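Local coordinates for putative lipoprotein (PDB 3QNK) that is a putative SusD-like outer-membrane lipoprotein of unproven function that probably binds glycans at the cell surface for uptake through a partner transporter, at residues B[80-84]-B[118-122]; B[2-7]-B[85-89]; B[153-157]-B[191-197]. All blocks are in the same frame, centred on the assembly; numbering follows the deposited sequence.

Contact 1 of 3, residues B[80-84]-B[118-122]; sequences YYVKV and FYFEM. With ACT (acetate ion), chain I.
The ring of Y81 carries M122, a selenomethionine, over one face. The selenium lies 3.8 Å from the centroid of the Y81 ring, offset toward the rim, and this is a Met-aromatic contact. The M122 chain is extended to the selenium and then bends there (chi3 -86°), which brings the methyl CE over the same ring and against V84 CG2.

Two CH-pi contacts accompany it. V84 CG2 sits 4.0 Å from the centroid of the Y119 ring, over its face, while the other methyl, CG1, lies beside the phenol end of that ring. K83 CB lies over a face of the F118 ring, 3.9 Å from its centroid.

The remaining packing is built around Y80. Its CB meets M122 CG at 3.6 Å, and its CE2 meets E121 CB, also at 3.6 Å. K83 CE covers one face of the Y80 ring from within the same helix. The polar ends find partners beyond the two segments. Y80 OH bonds OXT of an acetate ion at 3.0 Å; the acetate probably came from the crystallisation liquor. K83 NZ pairs with E30, E121 with R125, Y81 OH with the backbone N of I130 and Y119 OH with that of L132.

The two segments run nearly antiparallel, at 158°, with axes 9.6 Å apart. They join helices 76-93 and 101-126 in the alpha-alpha superhelix of the SusD fold. On the far side of helix 101-126, F120 packs on helices 149-166 and 181-194.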
loop_
_atom_site.group_PDB
_atom_site.type_symbol
_atom_site.label_atom_id
_atom_site.label_comp_id
_atom_site.label_asym_id
_atom_site.label_seq_id
_atom_site.Cartn_x
_atom_site.Cartn_y
_atom_site.Cartn_z
ATOM N N TYR B 80 -6.979 -3.200 -5.107
ATOM C CA TYR B 80 -8.079 -3.133 -6.040
ATOM C C TYR B 80 -9.449 -3.047 -5.361
ATOM O O TYR B 80 -10.361 -2.475 -5.952
ATOM C CB TYR B 80 -7.974 -4.282 -7.048
ATOM C CG TYR B 80 -7.026 -3.910 -8.165
ATOM C CD1 TYR B 80 -5.658 -3.780 -7.933
ATOM C CD2 TYR B 80 -7.507 -3.521 -9.407
ATOM C CE1 TYR B 80 -4.789 -3.355 -8.936
ATOM C CE2 TYR B 80 -6.651 -3.066 -10.406
ATOM C CZ TYR B 80 -5.289 -3.002 -10.173
ATOM O OH TYR B 80 -4.450 -2.571 -11.174
ATOM N N TYR B 81 -9.577 -3.494 -4.090
ATOM C CA TYR B 81 -10.851 -3.323 -3.379
ATOM C C TYR B 81 -11.051 -1.869 -2.996
ATOM O O TYR B 81 -12.194 -1.408 -2.976
ATOM C CB TYR B 81 -10.973 -4.261 -2.179
ATOM C CG TYR B 81 -11.494 -5.621 -2.583
ATOM C CD1 TYR B 81 -12.764 -5.766 -3.136
ATOM C CD2 TYR B 81 -10.705 -6.760 -2.449
ATOM C CE1 TYR B 81 -13.238 -7.011 -3.551
ATOM C CE2 TYR B 81 -11.170 -8.019 -2.851
ATOM C CZ TYR B 81 -12.438 -8.137 -3.404
ATOM O OH TYR B 81 -12.906 -9.366 -3.793
ATOM N N VAL B 82 -9.950 -1.121 -2.802
ATOM C CA VAL B 82 -9.974 0.334 -2.509
ATOM C C VAL B 82 -10.532 1.052 -3.739
ATOM O O VAL B 82 -11.418 1.904 -3.619
ATOM C CB VAL B 82 -8.566 0.871 -2.118
ATOM C CG1 VAL B 82 -8.566 2.381 -1.971
ATOM C CG2 VAL B 82 -8.050 0.227 -0.841
ATOM N N LYS B 83 -10.030 0.659 -4.940
ATOM C CA LYS B 83 -10.417 1.189 -6.254
ATOM C C LYS B 83 -11.886 0.932 -6.492
ATOM O O LYS B 83 -12.621 1.836 -6.899
ATOM C CB LYS B 83 -9.570 0.559 -7.378
ATOM C CG LYS B 83 -8.083 0.783 -7.234
ATOM C CD LYS B 83 -7.358 0.189 -8.436
ATOM C CE LYS B 83 -5.894 -0.005 -8.156
ATOM N NZ LYS B 83 -5.125 1.284 -8.103
ATOM N N VAL B 84 -12.322 -0.304 -6.191
ATOM C CA VAL B 84 -13.715 -0.724 -6.335
ATOM C C VAL B 84 -14.570 0.084 -5.359
ATOM O O VAL B 84 -15.622 0.569 -5.766
ATOM C CB VAL B 84 -13.885 -2.250 -6.166
ATOM C CG1 VAL B 84 -15.350 -2.623 -5.956
ATOM C CG2 VAL B 84 -13.316 -2.998 -7.367
ATOM N N PHE B 118 -11.295 -3.015 -12.973
ATOM C CA PHE B 118 -10.675 -3.263 -11.662
ATOM C C PHE B 118 -10.957 -4.672 -11.184
ATOM O O PHE B 118 -10.013 -5.339 -10.763
ATOM C CB PHE B 118 -11.113 -2.231 -10.612
ATOM C CG PHE B 118 -10.709 -0.816 -10.937
ATOM C CD1 PHE B 118 -9.496 -0.543 -11.554
ATOM C CD2 PHE B 118 -11.517 0.252 -10.585
ATOM C CE1 PHE B 118 -9.117 0.770 -11.851
ATOM C CE2 PHE B 118 -11.138 1.570 -10.884
ATOM C CZ PHE B 118 -9.935 1.817 -11.511
ATOM N N TYR B 119 -12.217 -5.149 -11.297
ATOM C CA TYR B 119 -12.584 -6.503 -10.910
ATOM C C TYR B 119 -11.914 -7.534 -11.811
ATOM O O TYR B 119 -11.493 -8.587 -11.313
ATOM C CB TYR B 119 -14.088 -6.708 -10.918
ATOM C CG TYR B 119 -14.744 -6.499 -9.564
ATOM C CD1 TYR B 119 -14.476 -7.355 -8.495
ATOM C CD2 TYR B 119 -15.681 -5.490 -9.368
ATOM C CE1 TYR B 119 -15.076 -7.168 -7.252
ATOM C CE2 TYR B 119 -16.298 -5.307 -8.133
ATOM C CZ TYR B 119 -15.976 -6.133 -7.077
ATOM O OH TYR B 119 -16.584 -5.940 -5.870
ATOM N N PHE B 120 -11.759 -7.228 -13.122
ATOM C CA PHE B 120 -11.096 -8.147 -14.052
ATOM C C PHE B 120 -9.648 -8.364 -13.654
ATOM O O PHE B 120 -9.201 -9.490 -13.744
ATOM C CB PHE B 120 -11.186 -7.662 -15.503
ATOM C CG PHE B 120 -10.644 -8.616 -16.551
ATOM C CD1 PHE B 120 -10.972 -9.972 -16.526
ATOM C CD2 PHE B 120 -9.869 -8.146 -17.610
ATOM C CE1 PHE B 120 -10.484 -10.843 -17.515
ATOM C CE2 PHE B 120 -9.405 -9.019 -18.605
ATOM C CZ PHE B 120 -9.712 -10.353 -18.548
ATOM N N GLU B 121 -8.933 -7.328 -13.159
ATOM C CA GLU B 121 -7.548 -7.484 -12.682
ATOM C C GLU B 121 -7.451 -8.467 -11.523
ATOM O O GLU B 121 -6.464 -9.205 -11.417
ATOM C CB GLU B 121 -6.923 -6.162 -12.247
ATOM C CG GLU B 121 -6.031 -5.554 -13.311
ATOM C CD GLU B 121 -4.963 -6.436 -13.933
ATOM O OE1 GLU B 121 -4.169 -7.023 -13.166
ATOM O OE2 GLU B 121 -4.899 -6.518 -15.183
HETATM N N MSE B 122 -8.479 -8.496 -10.671
HETATM C CA MSE B 122 -8.534 -9.407 -9.540
HETATM C C MSE B 122 -8.922 -10.803 -9.995
HETATM O O MSE B 122 -8.236 -11.766 -9.652
HETATM C CB MSE B 122 -9.522 -8.891 -8.487
HETATM C CG MSE B 122 -9.032 -7.625 -7.793
HETATM SE SE MSE B 122 -10.094 -7.225 -6.250
HETATM C CE MSE B 122 -11.418 -6.272 -7.066
HETATM C C ACT I . -5.188 -2.324 -15.118
HETATM O O ACT I . -4.172 -2.014 -15.807
HETATM O OXT ACT I . -5.455 -1.769 -13.919
HETATM C CH3 ACT I . -6.035 -3.347 -15.886
#

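Contact 2 of 3, residues B[2-7]-B[85-89]; sequences KAPLDE and RKCNR
R89 meets two acidic residues of the N-terminal segment with different nitrogens. Its chain bends at chi2 (83°) and chi3 (115°), which turns its head toward D6 and E7. Its NH2 forms a salt bridge with E7 OE2 at 3.0 Å. Its NE is shared between both carboxylate oxygens of D6, with D6 OD1 and D6 OD2 each 3.3 Å away, and both hydrogen bonds are weak. The D6 carboxylate is turned 64° from the guanidinium plane, so the two groups do not form a flat paired bridge. A short 3-10 turn, closed by E7 N to P4 O, presents the two acids together. E7 OE2 also faces R85 NH1 across a long ion pair of 3.9 Å, completing a network of four charged residues.

P4 fills the middle of the contact. Its CG lies over one face of the R89 guanidinium, 4.1 Å from R89 CZ. Its CD comes to R85 NH1 at 3.4 Å, at the edge of that guanidinium. The K86 chain is extended and carries CE past the backbone, 3.4 Å from K2 O.

Further out, W14 bonds D6 OD2, and E30 and D26 pair with K86 NZ. L5 packs on L5 of the second subunit, and R85 on P247 of that subunit.

The N-terminal loop and its 3-10 turn lie across helix 76-93, beside helix 17-29, whose Y23 touches P4, L5 and R89.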
loop_
_atom_site.group_PDB
_atom_site.type_symbol
_atom_site.label_atom_id
_atom_site.label_comp_id
_atom_site.label_asym_id
_atom_site.label_seq_id
_atom_site.Cartn_x
_atom_site.Cartn_y
_atom_site.Cartn_z
ATOM N N LYS B 2 -6.437 7.027 -0.367
ATOM C CA LYS B 2 -7.272 5.842 -0.122
ATOM C C LYS B 2 -8.764 6.164 -0.097
ATOM O O LYS B 2 -9.571 5.406 -0.637
ATOM C CB LYS B 2 -6.898 5.160 1.200
ATOM C CG LYS B 2 -6.315 3.761 1.030
ATOM C CD LYS B 2 -5.618 3.337 2.304
ATOM C CE LYS B 2 -4.613 2.234 2.145
ATOM N NZ LYS B 2 -4.003 1.897 3.465
ATOM N N ALA B 3 -9.132 7.272 0.551
ATOM C CA ALA B 3 -10.519 7.684 0.653
ATOM C C ALA B 3 -11.058 8.225 -0.686
ATOM O O ALA B 3 -10.293 8.833 -1.449
ATOM C CB ALA B 3 -10.647 8.753 1.730
ATOM N N PRO B 4 -12.378 8.064 -0.969
ATOM C CA PRO B 4 -12.955 8.683 -2.173
ATOM C C PRO B 4 -12.833 10.209 -2.115
ATOM O O PRO B 4 -12.858 10.783 -1.027
ATOM C CB PRO B 4 -14.424 8.235 -2.129
ATOM C CG PRO B 4 -14.445 7.055 -1.221
ATOM C CD PRO B 4 -13.427 7.379 -0.188
ATOM N N LEU B 5 -12.679 10.854 -3.284
ATOM C CA LEU B 5 -12.462 12.304 -3.415
ATOM C C LEU B 5 -13.466 13.163 -2.639
ATOM O O LEU B 5 -13.052 14.163 -2.056
ATOM C CB LEU B 5 -12.468 12.722 -4.897
ATOM C CG LEU B 5 -11.871 14.094 -5.206
ATOM C CD1 LEU B 5 -10.359 14.021 -5.311
ATOM C CD2 LEU B 5 -12.467 14.674 -6.453
ATOM N N ASP B 6 -14.758 12.775 -2.605
ATOM C CA ASP B 6 -15.815 13.543 -1.927
ATOM C C ASP B 6 -15.580 13.721 -0.399
ATOM O O ASP B 6 -16.127 14.665 0.179
ATOM C CB ASP B 6 -17.219 12.956 -2.208
ATOM C CG ASP B 6 -17.547 11.601 -1.614
ATOM O OD1 ASP B 6 -16.619 10.775 -1.469
ATOM O OD2 ASP B 6 -18.752 11.340 -1.352
ATOM N N GLU B 7 -14.723 12.878 0.231
ATOM C CA GLU B 7 -14.412 12.943 1.667
ATOM C C GLU B 7 -13.573 14.199 2.042
ATOM O O GLU B 7 -13.616 14.645 3.198
ATOM C CB GLU B 7 -13.714 11.658 2.132
ATOM C CG GLU B 7 -14.561 10.405 1.936
ATOM C CD GLU B 7 -14.637 9.451 3.113
ATOM O OE1 GLU B 7 -14.836 9.918 4.258
ATOM O OE2 GLU B 7 -14.566 8.223 2.877
ATOM N N ARG B 85 -14.095 0.292 -4.106
ATOM C CA ARG B 85 -14.838 1.076 -3.109
ATOM C C ARG B 85 -15.163 2.482 -3.660
ATOM O O ARG B 85 -16.307 2.929 -3.534
ATOM C CB ARG B 85 -14.075 1.161 -1.786
ATOM C CG ARG B 85 -14.866 1.833 -0.658
ATOM C CD ARG B 85 -14.070 1.941 0.633
ATOM N NE ARG B 85 -14.916 2.388 1.736
ATOM C CZ ARG B 85 -14.952 3.633 2.195
ATOM N NH1 ARG B 85 -14.183 4.566 1.656
ATOM N NH2 ARG B 85 -15.765 3.957 3.193
ATOM N N LYS B 86 -14.178 3.132 -4.327
ATOM C CA LYS B 86 -14.320 4.456 -4.924
ATOM C C LYS B 86 -15.365 4.453 -6.045
ATOM O O LYS B 86 -16.106 5.424 -6.163
ATOM C CB LYS B 86 -12.973 4.960 -5.435
ATOM C CG LYS B 86 -11.958 5.294 -4.338
ATOM C CD LYS B 86 -10.712 5.928 -4.940
ATOM C CE LYS B 86 -9.740 6.406 -3.892
ATOM N NZ LYS B 86 -8.760 7.361 -4.469
ATOM N N CYS B 87 -15.474 3.354 -6.824
ATOM C CA CYS B 87 -16.489 3.209 -7.890
ATOM C C CYS B 87 -17.873 3.109 -7.289
ATOM O O CYS B 87 -18.780 3.828 -7.727
ATOM C CB CYS B 87 -16.216 1.998 -8.772
ATOM S SG CYS B 87 -14.664 2.076 -9.696
ATOM N N ASN B 88 -18.039 2.200 -6.290
ATOM C CA ASN B 88 -19.301 1.925 -5.595
ATOM C C ASN B 88 -19.852 3.168 -4.927
ATOM O O ASN B 88 -21.072 3.336 -4.882
ATOM C CB ASN B 88 -19.123 0.806 -4.578
ATOM C CG ASN B 88 -18.825 -0.537 -5.188
ATOM O OD1 ASN B 88 -19.172 -0.821 -6.341
ATOM N ND2 ASN B 88 -18.188 -1.404 -4.408
ATOM N N ARG B 89 -18.961 4.051 -4.443
ATOM C CA ARG B 89 -19.383 5.310 -3.851
ATOM C C ARG B 89 -19.999 6.190 -4.902
ATOM O O ARG B 89 -21.044 6.780 -4.661
ATOM C CB ARG B 89 -18.211 6.028 -3.192
ATOM C CG ARG B 89 -18.560 7.442 -2.739
ATOM C CD ARG B 89 -19.247 7.484 -1.395
ATOM N NE ARG B 89 -18.394 8.167 -0.432
ATOM C CZ ARG B 89 -17.977 7.643 0.715
ATOM N NH1 ARG B 89 -18.331 6.406 1.058
ATOM N NH2 ARG B 89 -17.192 8.342 1.521
#

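Contact 3 of 3, residues B[153-157]-B[191-197]; sequences YDFIL and VELYDKR
The extended chain of R197 (chi2 -175°) carries its guanidinium between D154 and D195. D195 CG stands anti to the backbone N, which turns its carboxylate back toward that group. R197 then grips each acid with two nitrogens, both on one oxygen. The NH1/NH2 end of R197 meets D154 OD1; NH2, at 2.7 Å, comes from above the carboxylate plane. The NE/NH2 side of R197 meets D195 OD2, with NE at 2.7 Å on the anti side of the carboxylate. All four bonds lie close to the guanidinium plane. The D154 carboxylate is turned 81° from that plane. The two acid oxygens stay 5.5 Å apart, D154 OD1 from D195 OD2, and the arginine charge between them probably offsets their repulsion. K150 is a second partner of D195 OD2.

Helix 181-194 ends here in a Schellman motif. K196, with positive phi, is its C-prime residue, and the bonds run from R197 N to E192 O and from K196 N to L193 O. R197 is also the N-cap residue of helix 198-209. The turn that joins two helices of the superhelix therefore supplies the arginine that reaches back to helix 149-166.

Packing fills the rest of the contact. The D195 carboxylate stacks on the Y153 ring, its plane only 9° off, and D195 CB makes a CH-pi contact over the ring face. V191 CG1 touches the ring edge at Y153 CD1, 3.6 Å away, and also meets I156 CG2 and L157 CD2. L157 CD1 covers one face of the R197 guanidinium, 3.5 Å from R197 NH1. Beyond, Y153 and I156 reach V123 of helix 101-126.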
loop_
_atom_site.group_PDB
_atom_site.type_symbol
_atom_site.label_atom_id
_atom_site.label_comp_id
_atom_site.label_asym_id
_atom_site.label_seq_id
_atom_site.Cartn_x
_atom_site.Cartn_y
_atom_site.Cartn_z
ATOM N N TYR B 153 -17.255 -13.271 -13.490
ATOM C CA TYR B 153 -17.217 -12.947 -14.916
ATOM C C TYR B 153 -18.562 -12.348 -15.358
ATOM O O TYR B 153 -18.569 -11.400 -16.139
ATOM C CB TYR B 153 -16.829 -14.161 -15.767
ATOM C CG TYR B 153 -15.334 -14.364 -15.849
ATOM C CD1 TYR B 153 -14.523 -13.466 -16.533
ATOM C CD2 TYR B 153 -14.727 -15.453 -15.242
ATOM C CE1 TYR B 153 -13.140 -13.649 -16.603
ATOM C CE2 TYR B 153 -13.351 -15.654 -15.319
ATOM C CZ TYR B 153 -12.559 -14.750 -15.996
ATOM O OH TYR B 153 -11.200 -14.950 -16.004
ATOM N N ASP B 154 -19.689 -12.837 -14.777
ATOM C CA ASP B 154 -21.036 -12.300 -15.026
ATOM C C ASP B 154 -21.129 -10.847 -14.551
ATOM O O ASP B 154 -21.634 -10.007 -15.290
ATOM C CB ASP B 154 -22.119 -13.139 -14.334
ATOM C CG ASP B 154 -22.406 -14.495 -14.932
ATOM O OD1 ASP B 154 -21.979 -14.746 -16.081
ATOM O OD2 ASP B 154 -23.132 -15.280 -14.290
ATOM N N PHE B 155 -20.607 -10.548 -13.339
ATOM C CA PHE B 155 -20.588 -9.194 -12.763
ATOM C C PHE B 155 -19.826 -8.236 -13.678
ATOM O O PHE B 155 -20.389 -7.217 -14.061
ATOM C CB PHE B 155 -19.972 -9.206 -11.342
ATOM C CG PHE B 155 -20.113 -7.927 -10.561
ATOM C CD1 PHE B 155 -19.235 -6.866 -10.762
ATOM C CD2 PHE B 155 -21.086 -7.797 -9.584
ATOM C CE1 PHE B 155 -19.366 -5.682 -10.042
ATOM C CE2 PHE B 155 -21.192 -6.626 -8.840
ATOM C CZ PHE B 155 -20.339 -5.571 -9.085
ATOM N N ILE B 156 -18.580 -8.589 -14.064
ATOM C CA ILE B 156 -17.713 -7.799 -14.954
ATOM C C ILE B 156 -18.434 -7.519 -16.267
ATOM O O ILE B 156 -18.509 -6.367 -16.703
ATOM C CB ILE B 156 -16.330 -8.482 -15.197
ATOM C CG1 ILE B 156 -15.517 -8.616 -13.883
ATOM C CG2 ILE B 156 -15.522 -7.724 -16.251
ATOM C CD1 ILE B 156 -14.460 -9.694 -13.937
ATOM N N LEU B 157 -18.993 -8.568 -16.871
ATOM C CA LEU B 157 -19.667 -8.457 -18.167
ATOM C C LEU B 157 -20.960 -7.665 -18.093
ATOM O O LEU B 157 -21.298 -7.003 -19.068
ATOM C CB LEU B 157 -19.890 -9.851 -18.770
ATOM C CG LEU B 157 -18.592 -10.580 -19.204
ATOM C CD1 LEU B 157 -18.833 -12.038 -19.506
ATOM C CD2 LEU B 157 -17.924 -9.862 -20.349
ATOM N N VAL B 191 -12.561 -10.402 -21.710
ATOM C CA VAL B 191 -13.206 -10.979 -20.518
ATOM C C VAL B 191 -14.022 -12.252 -20.926
ATOM O O VAL B 191 -13.906 -13.294 -20.266
ATOM C CB VAL B 191 -14.070 -9.933 -19.782
ATOM C CG1 VAL B 191 -14.785 -10.547 -18.593
ATOM C CG2 VAL B 191 -13.215 -8.772 -19.311
ATOM N N GLU B 192 -14.758 -12.180 -22.043
ATOM C CA GLU B 192 -15.527 -13.300 -22.573
ATOM C C GLU B 192 -14.611 -14.438 -23.047
ATOM O O GLU B 192 -14.941 -15.607 -22.858
ATOM C CB GLU B 192 -16.443 -12.854 -23.727
ATOM C CG GLU B 192 -17.610 -11.959 -23.315
ATOM C CD GLU B 192 -18.305 -11.179 -24.428
ATOM O OE1 GLU B 192 -17.635 -10.844 -25.431
ATOM O OE2 GLU B 192 -19.514 -10.879 -24.290
ATOM N N LEU B 193 -13.451 -14.104 -23.638
ATOM C CA LEU B 193 -12.491 -15.098 -24.120
ATOM C C LEU B 193 -11.839 -15.826 -22.940
ATOM O O LEU B 193 -11.666 -17.055 -22.976
ATOM C CB LEU B 193 -11.429 -14.429 -25.015
ATOM C CG LEU B 193 -10.412 -15.347 -25.714
ATOM C CD1 LEU B 193 -11.088 -16.261 -26.734
ATOM C CD2 LEU B 193 -9.328 -14.546 -26.364
ATOM N N TYR B 194 -11.487 -15.060 -21.893
ATOM C CA TYR B 194 -10.895 -15.578 -20.658
ATOM C C TYR B 194 -11.844 -16.596 -20.013
ATOM O O TYR B 194 -11.351 -17.612 -19.547
ATOM C CB TYR B 194 -10.516 -14.417 -19.693
ATOM C CG TYR B 194 -9.160 -13.784 -19.988
ATOM C CD1 TYR B 194 -8.663 -13.716 -21.288
ATOM C CD2 TYR B 194 -8.341 -13.328 -18.959
ATOM C CE1 TYR B 194 -7.386 -13.215 -21.557
ATOM C CE2 TYR B 194 -7.067 -12.791 -19.222
ATOM C CZ TYR B 194 -6.606 -12.712 -20.529
ATOM O OH TYR B 194 -5.388 -12.153 -20.839
ATOM N N ASP B 195 -13.188 -16.406 -20.118
ATOM C CA ASP B 195 -14.197 -17.318 -19.571
ATOM C C ASP B 195 -14.790 -18.290 -20.629
ATOM O O ASP B 195 -15.842 -18.927 -20.390
ATOM C CB ASP B 195 -15.333 -16.535 -18.880
ATOM C CG ASP B 195 -16.148 -17.400 -17.936
ATOM O OD1 ASP B 195 -15.579 -18.381 -17.377
ATOM O OD2 ASP B 195 -17.363 -17.129 -17.785
ATOM N N LYS B 196 -14.109 -18.421 -21.785
ATOM C CA LYS B 196 -14.470 -19.344 -22.863
ATOM C C LYS B 196 -15.932 -19.166 -23.377
ATOM O O LYS B 196 -16.549 -20.136 -23.846
ATOM C CB LYS B 196 -14.210 -20.824 -22.460
ATOM C CG LYS B 196 -12.781 -21.111 -22.018
ATOM C CD LYS B 196 -12.532 -22.583 -21.997
ATOM C CE LYS B 196 -11.084 -22.977 -21.832
ATOM N NZ LYS B 196 -10.947 -24.458 -21.675
ATOM N N ARG B 197 -16.435 -17.912 -23.381
ATOM C CA ARG B 197 -17.745 -17.538 -23.915
ATOM C C ARG B 197 -17.555 -17.124 -25.367
ATOM O O ARG B 197 -17.732 -15.961 -25.724
ATOM C CB ARG B 197 -18.365 -16.391 -23.075
ATOM C CG ARG B 197 -18.429 -16.687 -21.596
ATOM C CD ARG B 197 -19.154 -15.608 -20.839
ATOM N NE ARG B 197 -19.053 -15.845 -19.401
ATOM C CZ ARG B 197 -19.928 -15.424 -18.495
ATOM N NH1 ARG B 197 -20.998 -14.727 -18.864
ATOM N NH2 ARG B 197 -19.748 -15.707 -17.216
#

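Contact 1 is the most buried of the three, and its direct pairing is almost wholly apolar and aromatic. Contacts 2 and 3 are partly buried and combine packing with arginine-carboxylate networks. Contacts 1 and 2 share helix 76-93: one uses its side against helix 101-126, the other the side covered by the N-terminal segment, and C87 touches F118 between them. Contact 3 lies beyond helix 101-126, where F120 packs on Y194, V191 and I156. Contacts 2 and 3 do not touch. Their acids also differ in setting: contact 2 draws them from a short 3-10 turn near the second subunit, contact 3 from a helix and a helix end.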